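Local coordinates for sister chromatid cohesion protein (Chaetomium thermophilum, PDB 5T8V) that probably loads cohesin onto chromatin, and is represented here by the HEAT-repeat C-terminal fragment of a longer SCC2/Nipped-B family chain, at residues A[289-294]-A[405-410]; A[281-286]-A[302-307]. All blocks are in the same frame, centred on the assembly; numbering follows the deposited sequence.

How the contacts relate
From the N terminus, helix 272-282 runs into residues 281-286, the first half of contact 2. The loop with residues 289-294, the first half of contact 1, comes next. A small antiparallel pair, strands 295-296 and 302-303, then leads into helix 305-315, whose start completes contact 2. That closes a short loop of 15 residues. Contact 1 waits for helix 402-414 and spans 110 residues. The segments alternate along the chain, so the two contacts cross. They also touch: Phe-408 CZ lies 3.5 Å from Leu-283 CD2. Asp-411 joins them further, with a salt bridge to Arg-293 and hydrogen bonds to Gln-304 N and Ser-307 OG.

Contact 1. Residues A[289-294]-A[405-410]; sequences GKRART and LDLFVE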
ATOM      1  N   GLY A 289      28.948 -19.664  -5.528  1.00 76.65           N
ATOM      2  CA  GLY A 289      28.654 -21.056  -5.825  1.00 74.14           C
ATOM      3  C   GLY A 289      28.623 -21.940  -4.596  1.00 67.19           C
ATOM      4  O   GLY A 289      27.964 -22.983  -4.591  1.00 62.03           O
ATOM      5  N   LYS A 290      29.332 -21.541  -3.536  1.00 87.03           N
ATOM      6  CA  LYS A 290      29.334 -22.313  -2.299  1.00 82.01           C
ATOM      7  C   LYS A 290      28.147 -21.960  -1.412  1.00 77.83           C
ATOM      8  O   LYS A 290      27.689 -22.804  -0.632  1.00 75.72           O
ATOM      9  CB  LYS A 290      30.633 -22.080  -1.521  1.00 82.81           C
ATOM     10  CG  LYS A 290      31.907 -21.979  -2.368  1.00 84.26           C
ATOM     11  CD  LYS A 290      32.735 -23.255  -2.345  1.00 84.37           C
ATOM     12  CE  LYS A 290      34.148 -22.973  -2.847  1.00 86.38           C
ATOM     13  NZ  LYS A 290      35.005 -24.183  -2.955  1.00 86.23           N
ATOM     14  N   ARG A 291      27.634 -20.732  -1.521  1.00 75.67           N
ATOM     15  CA  ARG A 291      26.519 -20.292  -0.690  1.00 72.68           C
ATOM     16  C   ARG A 291      25.235 -21.066  -0.959  1.00 70.95           C
ATOM     17  O   ARG A 291      24.242 -20.842  -0.258  1.00 70.10           O
ATOM     18  CB  ARG A 291      26.257 -18.798  -0.909  1.00 73.37           C
ATOM     19  CG  ARG A 291      27.423 -17.893  -0.544  1.00 73.11           C
ATOM     20  CD  ARG A 291      27.048 -16.431  -0.731  1.00 74.32           C
ATOM     21  NE  ARG A 291      28.204 -15.542  -0.653  1.00 75.74           N
ATOM     22  CZ  ARG A 291      28.149 -14.226  -0.840  1.00 77.36           C
ATOM     23  NH1 ARG A 291      26.993 -13.636  -1.116  1.00 77.65           N
ATOM     24  NH2 ARG A 291      29.254 -13.496  -0.751  1.00 77.91           N
ATOM     25  N   ALA A 292      25.221 -21.953  -1.952  1.00 52.81           N
ATOM     26  CA  ALA A 292      24.034 -22.741  -2.231  1.00 50.98           C
ATOM     27  C   ALA A 292      23.653 -23.587  -1.019  1.00 46.07           C
ATOM     28  O   ALA A 292      24.484 -23.920  -0.167  1.00 43.84           O
ATOM     29  CB  ALA A 292      24.264 -23.638  -3.448  1.00 53.00           C
ATOM     30  N   ARG A 293      22.369 -23.934  -0.948  1.00 53.55           N
ATOM     31  CA  ARG A 293      21.826 -24.714   0.165  1.00 49.44           C
ATOM     32  C   ARG A 293      22.033 -26.190  -0.151  1.00 47.94           C
ATOM     33  O   ARG A 293      21.206 -26.836  -0.796  1.00 49.58           O
ATOM     34  CB  ARG A 293      20.357 -24.375   0.384  1.00 49.28           C
ATOM     35  CG  ARG A 293      20.093 -22.883   0.525  1.00 49.77           C
ATOM     36  CD  ARG A 293      18.622 -22.592   0.742  1.00 50.58           C
ATOM     37  NE  ARG A 293      18.371 -21.168   0.956  1.00 51.37           N
ATOM     38  CZ  ARG A 293      18.116 -20.287  -0.007  1.00 53.02           C
ATOM     39  NH1 ARG A 293      18.075 -20.668  -1.280  1.00 54.22           N
ATOM     40  NH2 ARG A 293      17.899 -19.015   0.303  1.00 52.91           N
ATOM     41  N   THR A 294      23.158 -26.731   0.317  1.00 33.59           N
ATOM     42  CA  THR A 294      23.566 -28.093   0.004  1.00 32.31           C
ATOM     43  C   THR A 294      23.493 -29.026   1.209  1.00 29.82           C
ATOM     44  O   THR A 294      24.026 -30.138   1.151  1.00 30.47           O
ATOM     45  CB  THR A 294      24.989 -28.095  -0.564  1.00 33.01           C
ATOM     46  OG1 THR A 294      25.919 -27.724   0.463  1.00 31.39           O
ATOM     47  CG2 THR A 294      25.105 -27.111  -1.722  1.00 34.79           C
ATOM     48  N   LEU A 405      23.139 -12.023   5.293  1.00 22.18           N
ATOM     49  CA  LEU A 405      22.079 -11.875   6.283  1.00 20.00           C
ATOM     50  C   LEU A 405      20.761 -12.408   5.737  1.00 19.55           C
ATOM     51  O   LEU A 405      20.050 -13.157   6.419  1.00 18.16           O
ATOM     52  CB  LEU A 405      21.948 -10.407   6.688  1.00 20.39           C
ATOM     53  CG  LEU A 405      20.690  -9.984   7.453  1.00 19.30           C
ATOM     54  CD1 LEU A 405      20.467 -10.845   8.679  1.00 17.61           C
ATOM     55  CD2 LEU A 405      20.795  -8.524   7.853  1.00 20.07           C
ATOM     56  N   ASP A 406      20.421 -12.038   4.499  1.00 28.88           N
ATOM     57  CA  ASP A 406      19.194 -12.543   3.890  1.00 29.36           C
ATOM     58  C   ASP A 406      19.195 -14.065   3.828  1.00 29.68           C
ATOM     59  O   ASP A 406      18.181 -14.706   4.130  1.00 29.27           O
ATOM     60  CB  ASP A 406      19.017 -11.954   2.490  1.00 32.32           C
ATOM     61  CG  ASP A 406      18.615 -10.491   2.516  1.00 34.93           C
ATOM     62  OD1 ASP A 406      18.037 -10.045   3.531  1.00 34.76           O
ATOM     63  OD2 ASP A 406      18.868  -9.788   1.515  1.00 37.55           O
ATOM     64  N   LEU A 407      20.324 -14.665   3.441  1.00 35.57           N
ATOM     65  CA  LEU A 407      20.397 -16.119   3.340  1.00 36.62           C
ATOM     66  C   LEU A 407      20.227 -16.776   4.705  1.00 34.62           C
ATOM     67  O   LEU A 407      19.486 -17.758   4.850  1.00 35.20           O
ATOM     68  CB  LEU A 407      21.727 -16.529   2.708  1.00 41.05           C
ATOM     69  CG  LEU A 407      21.740 -16.608   1.180  1.00 44.74           C
ATOM     70  CD1 LEU A 407      23.167 -16.683   0.663  1.00 46.96           C
ATOM     71  CD2 LEU A 407      20.941 -17.813   0.708  1.00 44.81           C
ATOM     72  N   PHE A 408      20.913 -16.249   5.720  1.00 26.00           N
ATOM     73  CA  PHE A 408      20.748 -16.771   7.071  1.00 22.91           C
ATOM     74  C   PHE A 408      19.293 -16.696   7.505  1.00 19.99           C
ATOM     75  O   PHE A 408      18.737 -17.669   8.026  1.00 17.72           O
ATOM     76  CB  PHE A 408      21.639 -16.002   8.047  1.00 23.46           C
ATOM     77  CG  PHE A 408      23.063 -16.471   8.069  1.00 25.46           C
ATOM     78  CD1 PHE A 408      23.375 -17.758   8.472  1.00 25.75           C
ATOM     79  CD2 PHE A 408      24.093 -15.620   7.703  1.00 27.54           C
ATOM     80  CE1 PHE A 408      24.685 -18.193   8.498  1.00 27.62           C
ATOM     81  CE2 PHE A 408      25.405 -16.047   7.726  1.00 29.02           C
ATOM     82  CZ  PHE A 408      25.703 -17.334   8.126  1.00 29.10           C
ATOM     83  N   VAL A 409      18.656 -15.544   7.295  1.00 21.11           N
ATOM     84  CA  VAL A 409      17.259 -15.401   7.690  1.00 20.64           C
ATOM     85  C   VAL A 409      16.398 -16.428   6.968  1.00 20.68           C
ATOM     86  O   VAL A 409      15.535 -17.068   7.575  1.00 19.01           O
ATOM     87  CB  VAL A 409      16.772 -13.963   7.430  1.00 20.53           C
ATOM     88  CG1 VAL A 409      15.268 -13.847   7.668  1.00 20.17           C
ATOM     89  CG2 VAL A 409      17.516 -12.991   8.334  1.00 19.85           C
ATOM     90  N   GLU A 410      16.624 -16.612   5.668  1.00 32.88           N
ATOM     91  CA  GLU A 410      15.833 -17.579   4.914  1.00 34.97           C
ATOM     92  C   GLU A 410      15.980 -18.981   5.494  1.00 32.39           C
ATOM     93  O   GLU A 410      14.987 -19.694   5.688  1.00 31.96           O
ATOM     94  CB  GLU A 410      16.242 -17.555   3.442  1.00 40.63           C
ATOM     95  CG  GLU A 410      15.748 -16.329   2.685  1.00 45.79           C
ATOM     96  CD  GLU A 410      16.216 -16.307   1.242  1.00 50.59           C
ATOM     97  OE1 GLU A 410      17.301 -15.749   0.973  1.00 52.40           O
ATOM     98  OE2 GLU A 410      15.500 -16.859   0.379  1.00 52.78           O
TER
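Arg-293 reaches across to helix 402-414 and lays one face of its guanidinium against Leu-407. The methyl CD2 of Leu-407 sits over that face, 3.8 Å from Arg-293 CZ. The same group makes a salt bridge with Glu-410, Arg-293 NH2 to Glu-410 OE2 at 3.2 Å. This oxygen comes in obliquely. Glu-410 OE1 lies at the guanidinium edge, in its plane, 3.4 Å from Arg-293 NH2. The guanidinium and carboxylate planes are 73° apart, so the two groups do not lie flat together. With CG anti to the carbonyl carbon (chi1 -52°), the extended chain of Arg-293 carries the guanidinium to the helix. There chi4, at 90°, turns CZ out of the line of the chain. The contact is at the surface of the helical HEAT-repeat array and joins the loop after helix 272-282 to the side of helix 402-414. The main polar partner of Arg-293 is also on this helix: NE forms a salt bridge with Asp-411. The other methyl of Leu-407 meets Arg-291, whose extended chain crosses the leucine at about a right angle. Leu-407 CD1 is 4.1 Å from Arg-291 CB, and equally far from Arg-291 CD. Arg-291 is poorly ordered. Cut back to an alanine, Leu-407 would lose its whole branched end, which would probably leave one guanidinium face of Arg-293 and the chain of Arg-291 without this apolar partner.

Contact 2. Residues A[281-286]-A[302-307]; sequences TSLEKL and SIQPVS
Leu-283 and Val-306 bring the two backbones nearest each other, with their CA atoms 7.7 Å apart. Residues 281-286 lie at the close of helix 272-282 and in the turn that follows. Thr-281 O accepts two backbone bonds, from Glu-284 N at 2.9 Å and from Lys-285 N at 3.3 Å. In residues 302-307 a short strand gives way to a helix. Ile-303 is paired through its backbone with Phe-295. Gln-304 takes the N-cap position of helix 305-315, and its O receives a weak bond from Ser-307 N at 2.9 Å. Helix 272-282 and helix 305-315 are successive helices of the HEAT-repeat fold, joined by a loop and a two-stranded antiparallel pair. The chain at the close of the first meets the start of the second, and the touching residues are buried. The side-chain contact is apolar. The first torsion of Leu-283 (chi1 176°) sets CG opposite the backbone N and brings both methyls to Val-306. Leu-283 CD2 packs on Val-306 CG1 at 3.7 Å, and Leu-283 CD1 is 4.0 Å from the same methyl. Val-306 CG2 lies further round, 4.1 Å from Leu-283 CD2. The two side chains cross at about a right angle. Gln-304 also borders Leu-283, at a looser distance. Helix 402-414 packs on the leucine as well, with Leu-404 touching it.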
ATOM      1  N   THR A 281      33.060 -14.897   8.736  1.00 42.75           N
ATOM      2  CA  THR A 281      33.864 -14.173   7.757  1.00 45.83           C
ATOM      3  C   THR A 281      34.463 -15.101   6.712  1.00 46.19           C
ATOM      4  O   THR A 281      34.630 -14.693   5.557  1.00 47.89           O
ATOM      5  CB  THR A 281      34.985 -13.394   8.448  1.00 48.04           C
ATOM      6  OG1 THR A 281      35.825 -14.299   9.170  1.00 48.50           O
ATOM      7  CG2 THR A 281      34.409 -12.371   9.410  1.00 48.37           C
ATOM      8  N   SER A 282      34.792 -16.338   7.090  1.00 40.75           N
ATOM      9  CA  SER A 282      35.182 -17.332   6.097  1.00 41.79           C
ATOM     10  C   SER A 282      34.098 -17.489   5.039  1.00 43.16           C
ATOM     11  O   SER A 282      34.395 -17.611   3.844  1.00 43.86           O
ATOM     12  CB  SER A 282      35.462 -18.671   6.778  1.00 40.32           C
ATOM     13  OG  SER A 282      36.538 -18.565   7.693  1.00 40.88           O
ATOM     14  N   LEU A 283      32.832 -17.479   5.464  1.00 50.59           N
ATOM     15  CA  LEU A 283      31.721 -17.575   4.524  1.00 52.13           C
ATOM     16  C   LEU A 283      31.714 -16.409   3.545  1.00 55.28           C
ATOM     17  O   LEU A 283      31.215 -16.544   2.422  1.00 56.70           O
ATOM     18  CB  LEU A 283      30.401 -17.629   5.291  1.00 51.55           C
ATOM     19  CG  LEU A 283      29.116 -17.626   4.460  1.00 52.91           C
ATOM     20  CD1 LEU A 283      28.988 -18.908   3.653  1.00 53.02           C
ATOM     21  CD2 LEU A 283      27.909 -17.422   5.365  1.00 52.18           C
ATOM     22  N   GLU A 284      32.255 -15.260   3.950  1.00 60.69           N
ATOM     23  CA  GLU A 284      32.254 -14.085   3.088  1.00 64.00           C
ATOM     24  C   GLU A 284      33.329 -14.162   2.011  1.00 66.71           C
ATOM     25  O   GLU A 284      33.148 -13.605   0.923  1.00 67.98           O
ATOM     26  CB  GLU A 284      32.449 -12.827   3.936  1.00 64.99           C
ATOM     27  CG  GLU A 284      32.095 -11.530   3.234  1.00 67.53           C
ATOM     28  CD  GLU A 284      32.150 -10.337   4.171  1.00 68.41           C
ATOM     29  OE1 GLU A 284      32.597 -10.512   5.326  1.00 66.79           O
ATOM     30  OE2 GLU A 284      31.743  -9.230   3.756  1.00 69.95           O
ATOM     31  N   LYS A 285      34.440 -14.844   2.286  1.00 61.87           N
ATOM     32  CA  LYS A 285      35.560 -14.933   1.350  1.00 65.57           C
ATOM     33  C   LYS A 285      35.451 -16.139   0.429  1.00 66.75           C
ATOM     34  O   LYS A 285      36.446 -16.830   0.186  1.00 67.27           O
ATOM     35  CB  LYS A 285      36.872 -14.969   2.129  1.00 66.39           C
ATOM     36  CG  LYS A 285      37.030 -13.848   3.152  1.00 66.95           C
ATOM     37  CD  LYS A 285      36.990 -12.473   2.498  1.00 70.24           C
ATOM     38  CE  LYS A 285      37.081 -11.362   3.531  1.00 71.04           C
ATOM     39  NZ  LYS A 285      36.825 -10.022   2.930  1.00 73.30           N
ATOM     40  N   LEU A 286      34.265 -16.414  -0.105  1.00 74.85           N
ATOM     41  CA  LEU A 286      34.045 -17.561  -0.971  1.00 76.90           C
ATOM     42  C   LEU A 286      33.138 -17.159  -2.125  1.00 81.37           C
ATOM     43  O   LEU A 286      32.261 -16.302  -1.955  1.00 81.42           O
ATOM     44  CB  LEU A 286      33.403 -18.732  -0.210  1.00 73.59           C
ATOM     45  CG  LEU A 286      34.201 -19.325   0.952  1.00 71.26           C
ATOM     46  CD1 LEU A 286      33.346 -20.318   1.724  1.00 68.68           C
ATOM     47  CD2 LEU A 286      35.476 -19.991   0.458  1.00 72.13           C
ATOM     48  N   SER A 302      16.165 -27.861   2.571  1.00 44.06           N
ATOM     49  CA  SER A 302      17.605 -27.703   2.435  1.00 43.46           C
ATOM     50  C   SER A 302      18.032 -26.337   2.946  1.00 41.87           C
ATOM     51  O   SER A 302      17.344 -25.336   2.722  1.00 42.73           O
ATOM     52  CB  SER A 302      18.039 -27.872   0.976  1.00 47.28           C
ATOM     53  OG  SER A 302      17.570 -29.101   0.449  1.00 50.43           O
ATOM     54  N   ILE A 303      19.172 -26.311   3.636  1.00 29.25           N
ATOM     55  CA  ILE A 303      19.792 -25.086   4.119  1.00 26.72           C
ATOM     56  C   ILE A 303      21.268 -25.139   3.758  1.00 25.61           C
ATOM     57  O   ILE A 303      21.818 -26.198   3.451  1.00 25.12           O
ATOM     58  CB  ILE A 303      19.616 -24.900   5.642  1.00 24.24           C
ATOM     59  CG1 ILE A 303      20.053 -26.168   6.383  1.00 23.10           C
ATOM     60  CG2 ILE A 303      18.171 -24.547   5.967  1.00 24.75           C
ATOM     61  CD1 ILE A 303      20.082 -26.026   7.888  1.00 21.67           C
ATOM     62  N   GLN A 304      21.910 -23.978   3.786  1.00 28.14           N
ATOM     63  CA  GLN A 304      23.349 -23.997   3.566  1.00 29.10           C
ATOM     64  C   GLN A 304      24.060 -24.467   4.836  1.00 27.03           C
ATOM     65  O   GLN A 304      23.625 -24.146   5.945  1.00 24.99           O
ATOM     66  CB  GLN A 304      23.862 -22.619   3.147  1.00 31.94           C
ATOM     67  CG  GLN A 304      23.447 -21.475   4.040  1.00 34.18           C
ATOM     68  CD  GLN A 304      24.083 -20.162   3.627  1.00 38.89           C
ATOM     69  OE1 GLN A 304      25.061 -20.139   2.880  1.00 40.77           O
ATOM     70  NE2 GLN A 304      23.523 -19.058   4.108  1.00 40.46           N
ATOM     71  N   PRO A 305      25.152 -25.226   4.703  1.00 30.10           N
ATOM     72  CA  PRO A 305      25.725 -25.891   5.886  1.00 28.07           C
ATOM     73  C   PRO A 305      26.171 -24.931   6.973  1.00 27.16           C
ATOM     74  O   PRO A 305      26.125 -25.289   8.158  1.00 26.66           O
ATOM     75  CB  PRO A 305      26.909 -26.672   5.299  1.00 28.68           C
ATOM     76  CG  PRO A 305      27.284 -25.919   4.077  1.00 30.76           C
ATOM     77  CD  PRO A 305      25.997 -25.399   3.511  1.00 31.99           C
ATOM     78  N   VAL A 306      26.606 -23.722   6.615  1.00 25.67           N
ATOM     79  CA  VAL A 306      27.000 -22.756   7.633  1.00 25.04           C
ATOM     80  C   VAL A 306      25.823 -22.443   8.551  1.00 25.05           C
ATOM     81  O   VAL A 306      25.991 -22.288   9.765  1.00 25.45           O
ATOM     82  CB  VAL A 306      27.562 -21.481   6.977  1.00 26.44           C
ATOM     83  CG1 VAL A 306      26.503 -20.804   6.112  1.00 28.75           C
ATOM     84  CG2 VAL A 306      28.092 -20.525   8.036  1.00 25.64           C
ATOM     85  N   SER A 307      24.617 -22.340   7.988  1.00 22.77           N
ATOM     86  CA  SER A 307      23.436 -22.116   8.816  1.00 20.86           C
ATOM     87  C   SER A 307      23.265 -23.245   9.824  1.00 18.73           C
ATOM     88  O   SER A 307      23.086 -23.008  11.026  1.00 18.61           O
ATOM     89  CB  SER A 307      22.194 -21.988   7.933  1.00 22.10           C
ATOM     90  OG  SER A 307      22.289 -20.875   7.059  1.00 23.91           O
TER